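Local structure of kelch domain-containing protein (Colletotrichum graminicola M1.001, 5C86) at residues 7-15 with 50-61; 340-350 with 362-373. The protein is a fungal alcohol oxidase of the galactose oxidase and glyoxal oxidase family (AA5), whose copper site probably oxidises alcohols to aldehydes. All coordinates share one frame; numbering follows the deposited sequence.

Contact 1: residues 7-15 with 50-61; sequences GPMVKFPVV and SLYNVNTGNISD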
# COMPACT_ATOMS: atom_id res chain seq x y z
N GLY A 7 14.53 13.61 6.43
CA GLY A 7 15.83 13.62 5.80
C GLY A 7 15.91 14.62 4.66
O GLY A 7 14.97 15.34 4.39
N PRO A 8 17.01 14.60 3.94
CA PRO A 8 17.12 15.58 2.86
C PRO A 8 16.20 15.29 1.69
O PRO A 8 15.75 14.13 1.47
CB PRO A 8 18.58 15.38 2.40
CG PRO A 8 18.92 13.98 2.81
CD PRO A 8 18.26 13.87 4.16
N MET A 9 15.90 16.34 0.91
CA MET A 9 15.05 16.18 -0.26
C MET A 9 15.78 15.33 -1.29
O MET A 9 16.97 15.55 -1.55
CB MET A 9 14.65 17.54 -0.91
CG MET A 9 13.72 18.48 -0.12
SD MET A 9 11.91 18.23 -0.05
CE MET A 9 11.63 16.96 -1.19
N VAL A 10 15.05 14.38 -1.87
CA VAL A 10 15.46 13.42 -2.85
C VAL A 10 14.70 13.84 -4.11
O VAL A 10 13.50 14.08 -4.06
CB VAL A 10 15.04 12.02 -2.36
CG1 VAL A 10 14.99 10.95 -3.45
CG2 VAL A 10 16.00 11.63 -1.23
N LYS A 11 15.39 13.89 -5.23
CA LYS A 11 14.76 14.37 -6.46
C LYS A 11 14.85 13.35 -7.55
O LYS A 11 15.91 12.86 -7.91
CB LYS A 11 15.47 15.66 -6.89
CG LYS A 11 14.51 16.79 -7.30
CD LYS A 11 15.16 17.69 -8.36
CE LYS A 11 16.50 18.24 -7.89
NZ LYS A 11 17.31 18.76 -9.03
N PHE A 12 13.72 12.95 -8.11
CA PHE A 12 13.71 12.01 -9.13
C PHE A 12 13.60 12.71 -10.52
O PHE A 12 13.00 13.75 -10.61
CB PHE A 12 12.48 11.06 -8.99
CG PHE A 12 12.65 10.00 -7.91
CD1 PHE A 12 13.30 8.79 -8.17
CD2 PHE A 12 12.07 10.21 -6.68
CE1 PHE A 12 13.48 7.84 -7.17
CE2 PHE A 12 12.22 9.25 -5.67
CZ PHE A 12 12.91 8.08 -5.93
N PRO A 13 14.01 12.02 -11.56
CA PRO A 13 13.88 12.61 -12.91
C PRO A 13 12.46 12.41 -13.46
O PRO A 13 12.19 12.88 -14.58
CB PRO A 13 14.86 11.80 -13.72
CG PRO A 13 14.80 10.41 -13.10
CD PRO A 13 14.71 10.72 -11.62
N VAL A 14 11.55 11.70 -12.72
CA VAL A 14 10.12 11.54 -13.18
C VAL A 14 9.27 11.82 -11.92
O VAL A 14 9.77 11.73 -10.77
CB VAL A 14 9.74 10.18 -13.72
CG1 VAL A 14 10.65 9.73 -14.86
CG2 VAL A 14 9.79 9.06 -12.65
N VAL A 15 8.01 12.28 -12.05
CA VAL A 15 7.21 12.54 -10.88
C VAL A 15 6.82 11.11 -10.36
O VAL A 15 6.30 10.26 -11.07
CB VAL A 15 5.93 13.32 -11.21
CG1 VAL A 15 5.13 13.59 -9.96
CG2 VAL A 15 6.31 14.67 -11.90
N SER A 50 12.40 5.21 -12.47
CA SER A 50 13.67 5.58 -11.85
C SER A 50 13.75 4.81 -10.53
O SER A 50 12.73 4.30 -10.02
CB SER A 50 13.79 7.06 -11.65
OG SER A 50 14.91 7.47 -10.87
N LEU A 51 14.96 4.61 -10.05
CA LEU A 51 15.23 3.78 -8.85
C LEU A 51 16.08 4.53 -7.87
O LEU A 51 17.13 5.07 -8.28
CB LEU A 51 15.96 2.54 -9.27
CG LEU A 51 16.26 1.50 -8.18
CD1 LEU A 51 15.00 0.74 -7.89
CD2 LEU A 51 17.38 0.52 -8.57
N TYR A 52 15.68 4.56 -6.59
CA TYR A 52 16.47 5.13 -5.54
C TYR A 52 17.13 3.99 -4.78
O TYR A 52 16.49 3.06 -4.36
CB TYR A 52 15.64 5.97 -4.54
CG TYR A 52 16.36 6.42 -3.30
CD1 TYR A 52 17.20 7.49 -3.31
CD2 TYR A 52 16.15 5.77 -2.11
CE1 TYR A 52 17.87 7.89 -2.17
CE2 TYR A 52 16.75 6.19 -0.96
CZ TYR A 52 17.63 7.23 -1.01
OH TYR A 52 18.19 7.60 0.18
N ASN A 53 18.47 4.01 -4.72
CA ASN A 53 19.24 3.01 -4.00
C ASN A 53 19.39 3.42 -2.57
O ASN A 53 19.99 4.44 -2.25
CB ASN A 53 20.61 2.88 -4.69
CG ASN A 53 21.37 1.73 -4.17
OD1 ASN A 53 21.69 1.68 -3.01
ND2 ASN A 53 21.52 0.78 -4.96
N VAL A 54 18.79 2.65 -1.67
CA VAL A 54 18.77 2.98 -0.23
C VAL A 54 20.16 2.83 0.41
O VAL A 54 20.43 3.46 1.41
CB VAL A 54 17.73 2.14 0.54
CG1 VAL A 54 16.31 2.45 0.01
CG2 VAL A 54 17.95 0.68 0.40
N ASN A 55 21.01 1.97 -0.15
CA ASN A 55 22.39 1.84 0.41
C ASN A 55 23.34 2.97 -0.01
O ASN A 55 24.05 3.56 0.81
CB ASN A 55 22.95 0.46 0.06
CG ASN A 55 22.26 -0.68 0.86
OD1 ASN A 55 22.31 -1.83 0.46
ND2 ASN A 55 21.66 -0.36 2.01
N THR A 56 23.32 3.36 -1.27
CA THR A 56 24.22 4.41 -1.77
C THR A 56 23.60 5.81 -1.82
O THR A 56 24.30 6.80 -1.87
CB THR A 56 24.70 4.04 -3.18
OG1 THR A 56 23.58 4.04 -4.06
CG2 THR A 56 25.28 2.65 -3.20
N GLY A 57 22.27 5.90 -1.82
CA GLY A 57 21.60 7.18 -2.09
C GLY A 57 21.58 7.58 -3.60
O GLY A 57 21.06 8.61 -3.92
N ASN A 58 22.11 6.79 -4.50
CA ASN A 58 22.06 7.09 -5.93
C ASN A 58 20.62 7.11 -6.44
O ASN A 58 19.82 6.18 -6.14
CB ASN A 58 22.84 6.02 -6.73
CG ASN A 58 22.79 6.24 -8.24
OD1 ASN A 58 22.07 5.51 -8.95
ND2 ASN A 58 23.54 7.24 -8.74
N ILE A 59 20.28 8.11 -7.25
CA ILE A 59 19.01 8.10 -7.97
C ILE A 59 19.36 7.88 -9.39
O ILE A 59 20.19 8.59 -9.94
CB ILE A 59 18.24 9.39 -7.82
CG1 ILE A 59 17.82 9.55 -6.38
CG2 ILE A 59 16.99 9.38 -8.71
CD1 ILE A 59 17.87 11.00 -5.92
N SER A 60 18.77 6.86 -9.98
CA SER A 60 19.09 6.48 -11.36
C SER A 60 18.45 7.44 -12.39
O SER A 60 17.41 8.07 -12.12
CB SER A 60 18.62 5.05 -11.63
OG SER A 60 17.22 4.96 -11.86
N ASP A 61 19.05 7.52 -13.58
CA ASP A 61 18.43 8.26 -14.63
C ASP A 61 17.13 7.58 -15.06
O ASP A 61 16.97 6.34 -14.98
CB ASP A 61 19.38 8.35 -15.87
CG ASP A 61 20.71 9.04 -15.56
OD1 ASP A 61 20.79 10.04 -14.82
OD2 ASP A 61 21.72 8.57 -16.12

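Contact 2: residues 340-350 with 362-373; sequences LMADATIWSGG and HFDGQFWSPPYL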
# COMPACT_ATOMS: atom_id res chain seq x y z
N LEU A 340 6.40 2.59 3.31
CA LEU A 340 7.36 2.13 4.33
C LEU A 340 8.58 1.52 3.68
O LEU A 340 8.47 0.69 2.81
CB LEU A 340 6.75 1.04 5.21
CG LEU A 340 7.59 0.54 6.35
CD1 LEU A 340 7.82 1.65 7.31
CD2 LEU A 340 6.91 -0.64 7.04
N MET A 341 9.76 1.89 4.20
CA MET A 341 11.06 1.34 3.78
C MET A 341 11.56 0.25 4.77
O MET A 341 11.19 0.28 5.94
CB MET A 341 12.04 2.51 3.73
CG MET A 341 11.61 3.68 2.83
SD MET A 341 11.22 3.20 1.13
CE MET A 341 12.79 2.79 0.47
N ALA A 342 12.52 -0.54 4.35
CA ALA A 342 13.05 -1.60 5.23
C ALA A 342 13.81 -1.01 6.40
O ALA A 342 13.94 -1.62 7.45
CB ALA A 342 13.91 -2.54 4.40
N ASP A 343 14.28 0.24 6.30
CA ASP A 343 14.95 0.89 7.43
C ASP A 343 13.97 1.51 8.40
O ASP A 343 14.35 2.21 9.33
CB ASP A 343 16.06 1.86 7.03
CG ASP A 343 15.55 3.10 6.39
OD1 ASP A 343 14.37 3.19 6.13
OD2 ASP A 343 16.35 4.03 6.10
N ALA A 344 12.65 1.32 8.16
CA ALA A 344 11.59 1.79 9.05
C ALA A 344 11.31 3.30 8.98
O ALA A 344 10.51 3.80 9.75
CB ALA A 344 11.81 1.31 10.50
N THR A 345 11.94 3.97 8.01
CA THR A 345 11.55 5.31 7.63
C THR A 345 10.42 5.16 6.58
O THR A 345 10.13 4.07 6.06
CB THR A 345 12.73 6.10 6.99
OG1 THR A 345 13.04 5.49 5.75
CG2 THR A 345 13.88 6.16 7.97
N ILE A 346 9.81 6.31 6.25
CA ILE A 346 8.68 6.36 5.35
C ILE A 346 8.92 7.36 4.24
O ILE A 346 9.14 8.55 4.52
CB ILE A 346 7.40 6.72 6.04
CG1 ILE A 346 7.16 5.83 7.27
CG2 ILE A 346 6.24 6.53 5.06
CD1 ILE A 346 5.85 6.03 8.02
N TRP A 347 8.96 6.88 3.05
CA TRP A 347 8.93 7.79 1.85
C TRP A 347 7.67 8.57 1.80
O TRP A 347 6.58 8.07 2.04
CB TRP A 347 9.04 6.97 0.59
CG TRP A 347 8.58 7.67 -0.62
CD1 TRP A 347 7.37 7.43 -1.28
CD2 TRP A 347 9.28 8.62 -1.39
NE1 TRP A 347 7.27 8.26 -2.38
CE2 TRP A 347 8.45 8.97 -2.46
CE3 TRP A 347 10.51 9.26 -1.25
CZ2 TRP A 347 8.84 9.94 -3.42
CZ3 TRP A 347 10.91 10.23 -2.20
CH2 TRP A 347 10.05 10.54 -3.23
N SER A 348 7.80 9.88 1.50
CA SER A 348 6.66 10.78 1.14
C SER A 348 7.08 11.72 -0.02
O SER A 348 8.10 12.43 0.14
CB SER A 348 6.27 11.60 2.32
OG SER A 348 5.34 12.61 1.96
N GLY A 349 6.35 11.62 -1.13
CA GLY A 349 6.72 12.55 -2.19
C GLY A 349 5.76 12.55 -3.28
O GLY A 349 4.66 12.09 -3.17
N GLY A 350 6.18 13.12 -4.40
CA GLY A 350 5.27 13.19 -5.55
C GLY A 350 4.24 14.30 -5.48
O GLY A 350 4.28 15.19 -4.63
N HIS A 362 5.70 17.83 -8.59
CA HIS A 362 6.71 17.70 -7.55
C HIS A 362 7.53 16.45 -7.79
O HIS A 362 7.04 15.31 -7.61
CB HIS A 362 5.99 17.69 -6.21
CG HIS A 362 5.16 18.91 -5.99
ND1 HIS A 362 5.72 20.17 -6.00
CD2 HIS A 362 3.83 19.08 -5.81
CE1 HIS A 362 4.77 21.07 -5.84
NE2 HIS A 362 3.62 20.44 -5.70
N PHE A 363 8.78 16.62 -8.23
CA PHE A 363 9.64 15.46 -8.60
C PHE A 363 10.32 14.88 -7.34
O PHE A 363 11.10 13.99 -7.42
CB PHE A 363 10.69 15.82 -9.68
CG PHE A 363 10.11 16.17 -11.03
CD1 PHE A 363 9.62 17.47 -11.25
CD2 PHE A 363 10.06 15.26 -12.05
CE1 PHE A 363 9.09 17.80 -12.51
CE2 PHE A 363 9.54 15.58 -13.29
CZ PHE A 363 9.05 16.87 -13.47
N ASP A 364 10.08 15.52 -6.24
CA ASP A 364 10.85 15.29 -5.06
C ASP A 364 10.01 14.56 -3.97
O ASP A 364 8.81 14.32 -4.10
CB ASP A 364 11.37 16.59 -4.54
CG ASP A 364 10.27 17.45 -3.93
OD1 ASP A 364 9.14 17.46 -4.43
OD2 ASP A 364 10.52 18.06 -2.86
N GLY A 365 10.75 14.18 -2.94
CA GLY A 365 10.18 13.72 -1.70
C GLY A 365 11.27 13.59 -0.69
O GLY A 365 12.39 14.06 -0.92
N GLN A 366 10.93 13.06 0.47
CA GLN A 366 11.88 12.92 1.57
C GLN A 366 11.46 11.65 2.34
O GLN A 366 10.27 11.25 2.24
CB GLN A 366 11.82 14.07 2.56
CG GLN A 366 12.18 15.45 2.04
CD GLN A 366 11.77 16.57 2.99
OE1 GLN A 366 10.61 17.02 3.05
NE2 GLN A 366 12.73 17.03 3.76
N PHE A 367 12.34 11.17 3.19
CA PHE A 367 12.05 10.07 4.07
C PHE A 367 11.87 10.60 5.43
O PHE A 367 12.68 11.39 5.97
CB PHE A 367 13.21 9.07 3.99
CG PHE A 367 13.33 8.41 2.68
CD1 PHE A 367 12.59 7.24 2.29
CD2 PHE A 367 14.16 8.95 1.68
CE1 PHE A 367 12.70 6.68 1.11
CE2 PHE A 367 14.25 8.34 0.42
CZ PHE A 367 13.55 7.19 0.13
N TRP A 368 10.76 10.25 6.05
CA TRP A 368 10.47 10.65 7.40
C TRP A 368 10.91 9.54 8.38
O TRP A 368 10.55 8.38 8.20
CB TRP A 368 8.98 10.92 7.65
CG TRP A 368 8.62 11.36 8.99
CD1 TRP A 368 8.96 12.55 9.64
CD2 TRP A 368 7.76 10.67 9.91
NE1 TRP A 368 8.46 12.58 10.86
CE2 TRP A 368 7.68 11.44 11.08
CE3 TRP A 368 7.10 9.40 9.88
CZ2 TRP A 368 6.90 11.07 12.17
CZ3 TRP A 368 6.33 9.07 10.93
CH2 TRP A 368 6.27 9.82 12.11
N SER A 369 11.69 9.92 9.36
CA SER A 369 12.11 9.02 10.42
C SER A 369 11.15 9.17 11.55
O SER A 369 11.05 10.25 12.23
CB SER A 369 13.55 9.34 10.91
OG SER A 369 14.50 9.04 9.98
N PRO A 370 10.39 8.08 11.90
CA PRO A 370 9.49 8.21 12.99
C PRO A 370 10.11 8.33 14.40
O PRO A 370 11.31 8.04 14.55
CB PRO A 370 8.60 6.89 12.89
CG PRO A 370 8.81 6.43 11.52
CD PRO A 370 10.23 6.79 11.18
N PRO A 371 9.33 8.66 15.43
CA PRO A 371 9.86 8.77 16.83
C PRO A 371 10.60 7.52 17.29
O PRO A 371 11.53 7.64 18.09
CB PRO A 371 8.63 9.01 17.66
CG PRO A 371 7.70 9.68 16.72
CD PRO A 371 7.91 9.06 15.38
N TYR A 372 10.23 6.31 16.82
CA TYR A 372 10.86 5.14 17.35
C TYR A 372 12.32 5.03 16.89
O TYR A 372 13.02 4.09 17.34
CB TYR A 372 10.07 3.84 16.96
CG TYR A 372 9.75 3.58 15.52
CD1 TYR A 372 10.61 3.82 14.46
CD2 TYR A 372 8.54 2.99 15.19
CE1 TYR A 372 10.31 3.57 13.14
CE2 TYR A 372 8.21 2.74 13.84
CZ TYR A 372 9.08 3.04 12.83
OH TYR A 372 8.74 2.79 11.51
N LEU A 373 12.82 5.89 16.03
CA LEU A 373 14.25 5.88 15.66
C LEU A 373 15.04 6.85 16.51
O LEU A 373 16.24 6.94 16.26
CB LEU A 373 14.43 6.19 14.17
CG LEU A 373 13.77 5.19 13.18
CD1 LEU A 373 14.13 5.58 11.75
CD2 LEU A 373 14.20 3.78 13.46

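Contact 1: residues 7-15 with 50-61
With CG of Phe12 turned anti to its own carbonyl carbon (chi1 -77°) and OG of Ser50 and CG of Tyr52 each anti to the backbone N (chi1 171° in both), the phenyl ring of Phe12 is brought against the strand that carries Ser50 and Tyr52. Ser50 OG lies at the ring edge, near its plane, 3.4 Å from Phe12 CD1. CZ of Phe12 reaches CB of Tyr52 at 3.7 Å, the two side chains crossing at about a right angle. Beside the ring, Pro13 CD comes within 3.3 Å of Ser50 OG. That hydroxyl donates to Ser60 O at 2.9 Å, a bond that satisfies it and fixes its rotation while OG rests against carbon of Phe12 and Pro13. Val10 completes the row: its CG1 meets Tyr52 CD1 at 4.1 Å, coming obliquely to the phenol ring.

No hydrogen bond links the two segments, as expected for strands of different sheets. The fold is the seven-bladed Kelch propeller of the galactose oxidase family. Strand 5-11 is the outer strand of the closing blade, whereas strand 47-52 belongs to the next blade, where Val30 also touches Phe12.

Ile59 sets CG2 3.8 Å from Phe12 CD1, its side chain crossing that of Phe12 at about a right angle. In the conformer described, one of two, its CD1 lies near Val10 CG1 and Lys11 O. Ser60 N bonds to Leu51 O and places Ile59 next to the strand, and the turn that returns the chain from Tyr52 to Ile59 carries an Asx motif at Asn53 and an ST turn at Thr56.

Contact 2: residues 340-350 with 362-373
Phe367, Ile346 and Thr345 lose the most surface where strands 346-350 and 364-369 pair as antiparallel neighbours in the closing blade of the Kelch propeller. The N-to-C directions of the two short segments differ by 149°, and backbone bonds join Ile346 to Trp368 and Ser348 to Gln366 in both directions.

Phe367 shares one face of the sheet with Trp347. The indole places CE3 over one phenyl face, 3.9 Å from Phe367 CZ, yet the planes are inclined at 57°, so the pair is oblique and not a stack. Met341, bent at chi2 and chi3, brings CG to 3.6 Å from Phe367 CE1 and its sulfur to the ring edge, a Met-aromatic contact. The indole continues along the backbone of Gly365, with Trp347 CH2 3.5 Å from Gly365 CA, while its NE1 bonds to Thr337 OG1. Gly349 and Gly365 sit directly opposite, their CA atoms 3.7 Å apart.

On the other face Ile346 and Trp368 run side by side, Ile346 CD1 lying at the indole edge 4.0 Å from Trp368 CE3; Trp368 stacks on Trp292 of the preceding blade.

Thr345 directs CG2 at Leu373 CD1, 3.8 Å away; its OG1 donates to Asp343 OD1 from the syn side and its N from above the carboxylate plane, an Asx turn. At the preceding residue, Ala344 O accepts from Tyr372 OH at 2.7 Å, in the carbonyl plane and on a lone pair.

In the fold
Contact 1 closes before contact 2 opens along the chain, yet their centres lie only 12 Å apart, on the same side of the molecule's centre. They meet in one four-stranded antiparallel sheet ordered 5-11, 364-369, 346-350, 336-340. The N-terminal strand finishes a blade otherwise made from residues near the end of the propeller, which closes the ring. Val10 N to Gly365 O at 2.8 Å is a probable hydrogen bond of that seam. Contact 2 works inside the blade, contact 1 joins it to the following one, and the rings of Tyr52 and Phe367 meet between them. The innermost strand, 336-340, follows His335, a copper ligand in another structure of this protein; no copper is bound here.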